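Local coordinates for Lactamase_B domain-containing protein (Pontibacter korlensis, PDB 6XFR) that probably hydrolyses beta-lactam antibiotics to substituted beta-amino acids, as a zinc-dependent class B1 metallo-beta-lactamase, at residues Met87-Glu101 and Asn110-Asp122. Numbering follows the deposited sequence.
Sequences MEAVQRQGVPVVTSE and NSKGTPDVTFATD
Strands 98-100 and 117-119 run parallel, their short axes 4.7 Å apart at closest and inclined by 33°, with Thr99 bonded to both neighbours of Thr118: its N donates to Val117 O and its O accepts from Phe119 N at 2.9 Å. Just before the first strand bridge, Asp116 adds its side chain to the backbone bonding. Its CG lies beside its own backbone N (chi1 -58°), bringing OD1 to Val97 N at 2.9 Å, met through the anti lone pair, while Asp116 N returns a bond to Val97 O. The same OD1 accepts Gln91 NE2 from above the carboxylate plane, at 3.1 Å. Gln91, reaching out from helix 87-91 with an extended chain, sends its other N-H almost straight (164°) and within its amide plane to Thr114 O, 2.9 Å from NE2; two acceptors thus fix the rotation of the amide. On one face of the strand pair, the side chains of Thr99 and Pro115 cross at about a right angle, Thr99 CG2 3.7 Å from Pro115 CG, and Ala104 of helix 101-109 packs against both. On the other, Val98 and Val117 lie side by side. Strand 98-100, helix 101-109 and strand 117-119 form a beta-alpha-beta unit within the metallo-beta-lactamase fold, here joined to helix 87-91 through Gln91.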
ATOM      1  N   MET B  87      22.607   5.756 -10.609  1.00 36.77           N
ATOM      2  CA  MET B  87      23.488   6.684  -9.897  1.00 39.47           C
ATOM      3  C   MET B  87      24.186   7.648 -10.854  1.00 45.01           C
ATOM      4  O   MET B  87      24.239   8.861 -10.609  1.00 35.96           O
ATOM      5  CB  MET B  87      24.523   5.904  -9.094  1.00 36.40           C
ATOM      6  CG  MET B  87      25.732   6.706  -8.645  1.00 41.29           C
ATOM      7  SD  MET B  87      26.795   5.792  -7.486  1.00 45.00           S
ATOM      8  CE  MET B  87      27.203   4.315  -8.415  1.00 50.20           C
ATOM      9  N   GLU B  88      24.791   7.112 -11.916  1.00 39.90           N
ATOM     10  CA  GLU B  88      25.415   7.965 -12.921  1.00 45.21           C
ATOM     11  C   GLU B  88      24.430   9.021 -13.425  1.00 45.61           C
ATOM     12  O   GLU B  88      24.780  10.199 -13.569  1.00 43.64           O
ATOM     13  CB  GLU B  88      25.965   7.099 -14.054  1.00 47.06           C
ATOM     14  CG  GLU B  88      26.986   6.083 -13.531  1.00 57.37           C
ATOM     15  CD  GLU B  88      27.058   4.772 -14.340  1.00 80.70           C
ATOM     16  OE1 GLU B  88      26.189   4.535 -15.219  1.00 87.50           O
ATOM     17  OE2 GLU B  88      27.994   3.966 -14.079  1.00 86.96           O
ATOM     18  N   ALA B  89      23.188   8.613 -13.713  1.00 49.51           N
ATOM     19  CA  ALA B  89      22.176   9.579 -14.129  1.00 44.75           C
ATOM     20  C   ALA B  89      21.931  10.632 -13.043  1.00 40.52           C
ATOM     21  O   ALA B  89      21.737  11.817 -13.339  1.00 42.42           O
ATOM     22  CB  ALA B  89      20.893   8.840 -14.477  1.00 44.32           C
ATOM     23  N   VAL B  90      21.925  10.215 -11.779  1.00 37.25           N
ATOM     24  CA  VAL B  90      21.721  11.148 -10.675  1.00 36.75           C
ATOM     25  C   VAL B  90      22.900  12.111 -10.554  1.00 40.42           C
ATOM     26  O   VAL B  90      22.721  13.327 -10.414  1.00 40.90           O
ATOM     27  CB  VAL B  90      21.480  10.354  -9.374  1.00 31.64           C
ATOM     28  CG1 VAL B  90      21.677  11.213  -8.143  1.00 29.49           C
ATOM     29  CG2 VAL B  90      20.120   9.715  -9.391  1.00 31.16           C
ATOM     30  N   GLN B  91      24.126  11.581 -10.620  1.00 38.24           N
ATOM     31  CA  GLN B  91      25.320  12.386 -10.400  1.00 37.06           C
ATOM     32  C   GLN B  91      25.567  13.360 -11.552  1.00 48.73           C
ATOM     33  O   GLN B  91      26.124  14.450 -11.350  1.00 41.09           O
ATOM     34  CB  GLN B  91      26.515  11.462 -10.240  1.00 39.94           C
ATOM     35  CG  GLN B  91      26.621  10.821  -8.883  1.00 46.49           C
ATOM     36  CD  GLN B  91      27.789   9.852  -8.797  1.00 40.54           C
ATOM     37  OE1 GLN B  91      28.175   9.256  -9.789  1.00 38.29           O
ATOM     38  NE2 GLN B  91      28.376   9.722  -7.610  1.00 41.68           N
ATOM     39  N   ARG B  92      25.142  12.999 -12.762  1.00 53.36           N
ATOM     40  CA  ARG B  92      25.224  13.921 -13.876  1.00 45.65           C
ATOM     41  C   ARG B  92      24.352  15.154 -13.704  1.00 45.18           C
ATOM     42  O   ARG B  92      24.492  16.092 -14.489  1.00 52.46           O
ATOM     43  CB  ARG B  92      24.808  13.248 -15.148  1.00 48.73           C
ATOM     44  CG  ARG B  92      25.006  14.134 -16.287  1.00 52.76           C
ATOM     45  CD  ARG B  92      25.073  13.307 -17.491  1.00 64.67           C
ATOM     46  NE  ARG B  92      23.861  13.457 -18.272  1.00 71.32           N
ATOM     47  CZ  ARG B  92      23.707  14.395 -19.194  1.00 77.03           C
ATOM     48  NH1 ARG B  92      24.703  15.246 -19.441  1.00 69.87           N
ATOM     49  NH2 ARG B  92      22.576  14.466 -19.877  1.00 84.54           N
ATOM     50  N   GLN B  93      23.402  15.156 -12.772  1.00 42.10           N
ATOM     51  CA  GLN B  93      22.669  16.369 -12.447  1.00 41.70           C
ATOM     52  C   GLN B  93      23.158  17.022 -11.156  1.00 41.82           C
ATOM     53  O   GLN B  93      22.406  17.773 -10.541  1.00 44.37           O
ATOM     54  CB  GLN B  93      21.169  16.070 -12.357  1.00 41.08           C
ATOM     55  CG  GLN B  93      20.322  16.644 -13.555  1.00 48.35           C
ATOM     56  CD  GLN B  93      20.490  15.813 -14.806  1.00 53.19           C
ATOM     57  OE1 GLN B  93      20.277  14.598 -14.801  1.00 55.33           O
ATOM     58  NE2 GLN B  93      20.916  16.450 -15.867  1.00 58.13           N
ATOM     59  N   GLY B  94      24.378  16.723 -10.710  1.00 39.00           N
ATOM     60  CA  GLY B  94      24.943  17.408  -9.563  1.00 37.69           C
ATOM     61  C   GLY B  94      24.404  16.992  -8.210  1.00 38.54           C
ATOM     62  O   GLY B  94      24.730  17.632  -7.203  1.00 37.85           O
ATOM     63  N   VAL B  95      23.583  15.950  -8.159  1.00 37.88           N
ATOM     64  CA  VAL B  95      22.992  15.439  -6.920  1.00 39.83           C
ATOM     65  C   VAL B  95      23.992  14.521  -6.223  1.00 41.25           C
ATOM     66  O   VAL B  95      24.446  13.543  -6.836  1.00 48.80           O
ATOM     67  CB  VAL B  95      21.704  14.686  -7.239  1.00 37.63           C
ATOM     68  CG1 VAL B  95      21.132  14.014  -5.969  1.00 26.81           C
ATOM     69  CG2 VAL B  95      20.717  15.614  -7.909  1.00 30.65           C
ATOM     70  N   PRO B  96      24.297  14.736  -4.939  1.00 37.87           N
ATOM     71  CA  PRO B  96      25.200  13.806  -4.231  1.00 29.71           C
ATOM     72  C   PRO B  96      24.548  12.456  -3.926  1.00 35.89           C
ATOM     73  O   PRO B  96      23.494  12.374  -3.287  1.00 40.19           O
ATOM     74  CB  PRO B  96      25.572  14.560  -2.946  1.00 27.16           C
ATOM     75  CG  PRO B  96      24.597  15.630  -2.806  1.00 34.30           C
ATOM     76  CD  PRO B  96      24.025  15.959  -4.167  1.00 37.95           C
ATOM     77  N   VAL B  97      25.225  11.387  -4.348  1.00 37.59           N
ATOM     78  CA  VAL B  97      24.872  10.016  -3.999  1.00 41.60           C
ATOM     79  C   VAL B  97      25.706   9.613  -2.800  1.00 38.75           C
ATOM     80  O   VAL B  97      26.918   9.858  -2.762  1.00 48.40           O
ATOM     81  CB  VAL B  97      25.124   9.040  -5.161  1.00 47.86           C
ATOM     82  CG1 VAL B  97      24.698   7.663  -4.741  1.00 47.79           C
ATOM     83  CG2 VAL B  97      24.419   9.493  -6.437  1.00 47.26           C
ATOM     84  N   VAL B  98      25.069   8.973  -1.829  1.00 28.00           N
ATOM     85  CA  VAL B  98      25.691   8.688  -0.544  1.00 26.70           C
ATOM     86  C   VAL B  98      25.347   7.270  -0.142  1.00 26.60           C
ATOM     87  O   VAL B  98      24.169   6.893  -0.143  1.00 25.61           O
ATOM     88  CB  VAL B  98      25.201   9.690   0.525  1.00 31.64           C
ATOM     89  CG1 VAL B  98      25.744   9.336   1.895  1.00 36.13           C
ATOM     90  CG2 VAL B  98      25.611  11.118   0.136  1.00 30.29           C
ATOM     91  N   THR B  99      26.360   6.496   0.262  1.00 25.08           N
ATOM     92  CA  THR B  99      26.143   5.088   0.564  1.00 25.32           C
ATOM     93  C   THR B  99      26.930   4.712   1.820  1.00 26.33           C
ATOM     94  O   THR B  99      27.674   5.512   2.386  1.00 33.71           O
ATOM     95  CB  THR B  99      26.499   4.194  -0.652  1.00 31.42           C
ATOM     96  OG1 THR B  99      27.911   4.076  -0.789  1.00 38.22           O
ATOM     97  CG2 THR B  99      25.962   4.764  -1.955  1.00 30.09           C
ATOM     98  N   SER B 100      26.736   3.489   2.283  1.00 26.85           N
ATOM     99  CA  SER B 100      27.623   2.941   3.293  1.00 28.56           C
ATOM    100  C   SER B 100      29.006   2.695   2.689  1.00 35.87           C
ATOM    101  O   SER B 100      29.182   2.672   1.466  1.00 32.25           O
ATOM    102  CB  SER B 100      27.045   1.647   3.878  1.00 33.15           C
ATOM    103  OG  SER B 100      27.115   0.573   2.957  1.00 38.73           O
ATOM    104  N   GLU B 101      30.003   2.554   3.571  1.00 38.94           N
ATOM    105  CA  GLU B 101      31.365   2.284   3.120  1.00 44.66           C
ATOM    106  C   GLU B 101      31.419   1.000   2.313  1.00 42.49           C
ATOM    107  O   GLU B 101      31.992   0.968   1.224  1.00 36.75           O
ATOM    108  CB  GLU B 101      32.324   2.177   4.310  1.00 46.15           C
ATOM    109  CG  GLU B 101      33.399   3.203   4.341  1.00 58.22           C
ATOM    110  CD  GLU B 101      34.460   2.930   5.425  1.00 80.90           C
ATOM    111  OE1 GLU B 101      35.092   1.841   5.401  1.00 87.24           O
ATOM    112  OE2 GLU B 101      34.683   3.812   6.291  1.00 87.59           O
ATOM    113  N   ASN B 110      32.452  -4.333  -8.627  1.00 65.41           N
ATOM    114  CA  ASN B 110      31.518  -4.818  -9.633  1.00 61.13           C
ATOM    115  C   ASN B 110      31.294  -3.761 -10.703  1.00 65.19           C
ATOM    116  O   ASN B 110      30.286  -3.806 -11.409  1.00 69.29           O
ATOM    117  CB  ASN B 110      30.180  -5.212  -8.997  1.00 53.49           C
ATOM    118  CG  ASN B 110      30.307  -6.360  -8.011  1.00 53.44           C
ATOM    119  OD1 ASN B 110      30.390  -7.526  -8.405  1.00 56.69           O
ATOM    120  ND2 ASN B 110      30.315  -6.040  -6.724  1.00 50.63           N
ATOM    121  N   SER B 111      32.255  -2.850 -10.858  1.00 65.97           N
ATOM    122  CA  SER B 111      32.234  -1.791 -11.868  1.00 67.48           C
ATOM    123  C   SER B 111      30.933  -0.984 -11.885  1.00 61.70           C
ATOM    124  O   SER B 111      30.496  -0.516 -12.939  1.00 63.19           O
ATOM    125  CB  SER B 111      32.517  -2.374 -13.256  1.00 73.49           C
ATOM    126  OG  SER B 111      33.889  -2.738 -13.393  1.00 75.07           O
ATOM    127  N   LYS B 112      30.338  -0.763 -10.710  1.00 59.97           N
ATOM    128  CA  LYS B 112      29.316   0.268 -10.542  1.00 56.46           C
ATOM    129  C   LYS B 112      29.987   1.619 -10.264  1.00 52.91           C
ATOM    130  O   LYS B 112      31.183   1.696  -9.959  1.00 57.80           O
ATOM    131  CB  LYS B 112      28.361  -0.084  -9.396  1.00 56.67           C
ATOM    132  CG  LYS B 112      27.871  -1.542  -9.320  1.00 59.18           C
ATOM    133  CD  LYS B 112      26.939  -1.915 -10.474  1.00 60.85           C
ATOM    134  CE  LYS B 112      26.710  -3.410 -10.529  1.00 64.92           C
ATOM    135  NZ  LYS B 112      26.575  -3.850 -11.940  1.00 70.06           N
ATOM    136  N   GLY B 113      29.219   2.702 -10.356  1.00 43.62           N
ATOM    137  CA  GLY B 113      29.837   3.991 -10.072  1.00 46.89           C
ATOM    138  C   GLY B 113      30.431   4.148  -8.677  1.00 51.05           C
ATOM    139  O   GLY B 113      30.365   3.228  -7.858  1.00 57.82           O
ATOM    140  N   THR B 114      30.981   5.326  -8.382  1.00 46.67           N
ATOM    141  CA  THR B 114      31.498   5.655  -7.058  1.00 44.26           C
ATOM    142  C   THR B 114      30.607   6.680  -6.370  1.00 43.57           C
ATOM    143  O   THR B 114      30.401   7.790  -6.882  1.00 41.14           O
ATOM    144  CB  THR B 114      32.923   6.187  -7.143  1.00 57.21           C
ATOM    145  OG1 THR B 114      33.627   5.519  -8.195  1.00 70.74           O
ATOM    146  CG2 THR B 114      33.632   5.951  -5.828  1.00 60.94           C
ATOM    147  N   PRO B 115      30.073   6.359  -5.210  1.00 33.83           N
ATOM    148  CA  PRO B 115      29.369   7.370  -4.420  1.00 31.62           C
ATOM    149  C   PRO B 115      30.251   8.586  -4.164  1.00 36.73           C
ATOM    150  O   PRO B 115      31.478   8.510  -4.164  1.00 34.35           O
ATOM    151  CB  PRO B 115      29.087   6.653  -3.102  1.00 33.54           C
ATOM    152  CG  PRO B 115      29.372   5.207  -3.358  1.00 42.01           C
ATOM    153  CD  PRO B 115      30.256   5.084  -4.510  1.00 33.91           C
ATOM    154  N   ASP B 116      29.592   9.719  -3.919  1.00 35.54           N
ATOM    155  CA  ASP B 116      30.250  10.979  -3.592  1.00 32.02           C
ATOM    156  C   ASP B 116      30.657  11.065  -2.123  1.00 31.64           C
ATOM    157  O   ASP B 116      31.617  11.754  -1.788  1.00 37.31           O
ATOM    158  CB  ASP B 116      29.329  12.166  -3.934  1.00 35.51           C
ATOM    159  CG  ASP B 116      28.902  12.187  -5.405  1.00 48.27           C
ATOM    160  OD1 ASP B 116      27.692  12.012  -5.676  1.00 54.17           O
ATOM    161  OD2 ASP B 116      29.774  12.350  -6.299  1.00 56.56           O
ATOM    162  N   VAL B 117      29.924  10.418  -1.226  1.00 35.25           N
ATOM    163  CA  VAL B 117      30.281  10.363   0.185  1.00 33.74           C
ATOM    164  C   VAL B 117      29.903   8.985   0.676  1.00 33.73           C
ATOM    165  O   VAL B 117      28.930   8.394   0.209  1.00 44.32           O
ATOM    166  CB  VAL B 117      29.601  11.442   1.051  1.00 32.72           C
ATOM    167  CG1 VAL B 117      30.051  11.317   2.494  1.00 30.13           C
ATOM    168  CG2 VAL B 117      29.945  12.797   0.517  1.00 31.28           C
ATOM    169  N   THR B 118      30.679   8.466   1.617  1.00 30.62           N
ATOM    170  CA  THR B 118      30.303   7.238   2.291  1.00 39.49           C
ATOM    171  C   THR B 118      30.216   7.488   3.790  1.00 38.46           C
ATOM    172  O   THR B 118      30.831   8.415   4.322  1.00 41.04           O
ATOM    173  CB  THR B 118      31.274   6.093   2.000  1.00 35.43           C
ATOM    174  OG1 THR B 118      32.609   6.545   2.200  1.00 47.49           O
ATOM    175  CG2 THR B 118      31.113   5.609   0.581  1.00 32.03           C
ATOM    176  N   PHE B 119      29.405   6.671   4.452  1.00 35.87           N
ATOM    177  CA  PHE B 119      29.276   6.687   5.894  1.00 31.38           C
ATOM    178  C   PHE B 119      29.605   5.299   6.420  1.00 40.90           C
ATOM    179  O   PHE B 119      29.170   4.293   5.849  1.00 40.52           O
ATOM    180  CB  PHE B 119      27.874   7.111   6.283  1.00 29.60           C
ATOM    181  CG  PHE B 119      27.619   8.554   6.033  1.00 32.36           C
ATOM    182  CD1 PHE B 119      27.319   9.003   4.751  1.00 35.25           C
ATOM    183  CD2 PHE B 119      27.736   9.477   7.059  1.00 35.95           C
ATOM    184  CE1 PHE B 119      27.111  10.356   4.499  1.00 32.69           C
ATOM    185  CE2 PHE B 119      27.543  10.823   6.829  1.00 35.18           C
ATOM    186  CZ  PHE B 119      27.229  11.269   5.545  1.00 33.76           C
ATOM    187  N   ALA B 120      30.390   5.248   7.500  1.00 34.50           N
ATOM    188  CA  ALA B 120      30.711   3.999   8.169  1.00 36.43           C
ATOM    189  C   ALA B 120      29.864   3.737   9.407  1.00 55.01           C
ATOM    190  O   ALA B 120      30.032   2.692  10.039  1.00 59.33           O
ATOM    191  CB  ALA B 120      32.181   3.991   8.567  1.00 43.62           C
ATOM    192  N   THR B 121      28.989   4.670   9.782  1.00 56.48           N
ATOM    193  CA  THR B 121      28.183   4.606  10.997  1.00 59.67           C
ATOM    194  C   THR B 121      26.686   4.638  10.678  1.00 52.27           C
ATOM    195  O   THR B 121      26.266   5.232   9.679  1.00 41.24           O
ATOM    196  CB  THR B 121      28.558   5.756  11.979  1.00 61.11           C
ATOM    197  OG1 THR B 121      28.684   7.012  11.283  1.00 65.50           O
ATOM    198  CG2 THR B 121      29.837   5.435  12.696  1.00 46.79           C
ATOM    199  N   ASP B 122      25.879   3.974  11.518  1.00 52.24           N
ATOM    200  CA  ASP B 122      24.433   4.223  11.507  1.00 39.09           C
ATOM    201  C   ASP B 122      24.153   5.697  11.767  1.00 40.25           C
ATOM    202  O   ASP B 122      24.688   6.283  12.718  1.00 46.24           O
ATOM    203  CB  ASP B 122      23.729   3.370  12.561  1.00 34.02           C
ATOM    204  CG  ASP B 122      23.788   1.873  12.251  1.00 39.67           C
ATOM    205  OD1 ASP B 122      23.986   1.523  11.070  1.00 34.96           O
ATOM    206  OD2 ASP B 122      23.624   1.040  13.175  1.00 45.31           O
TER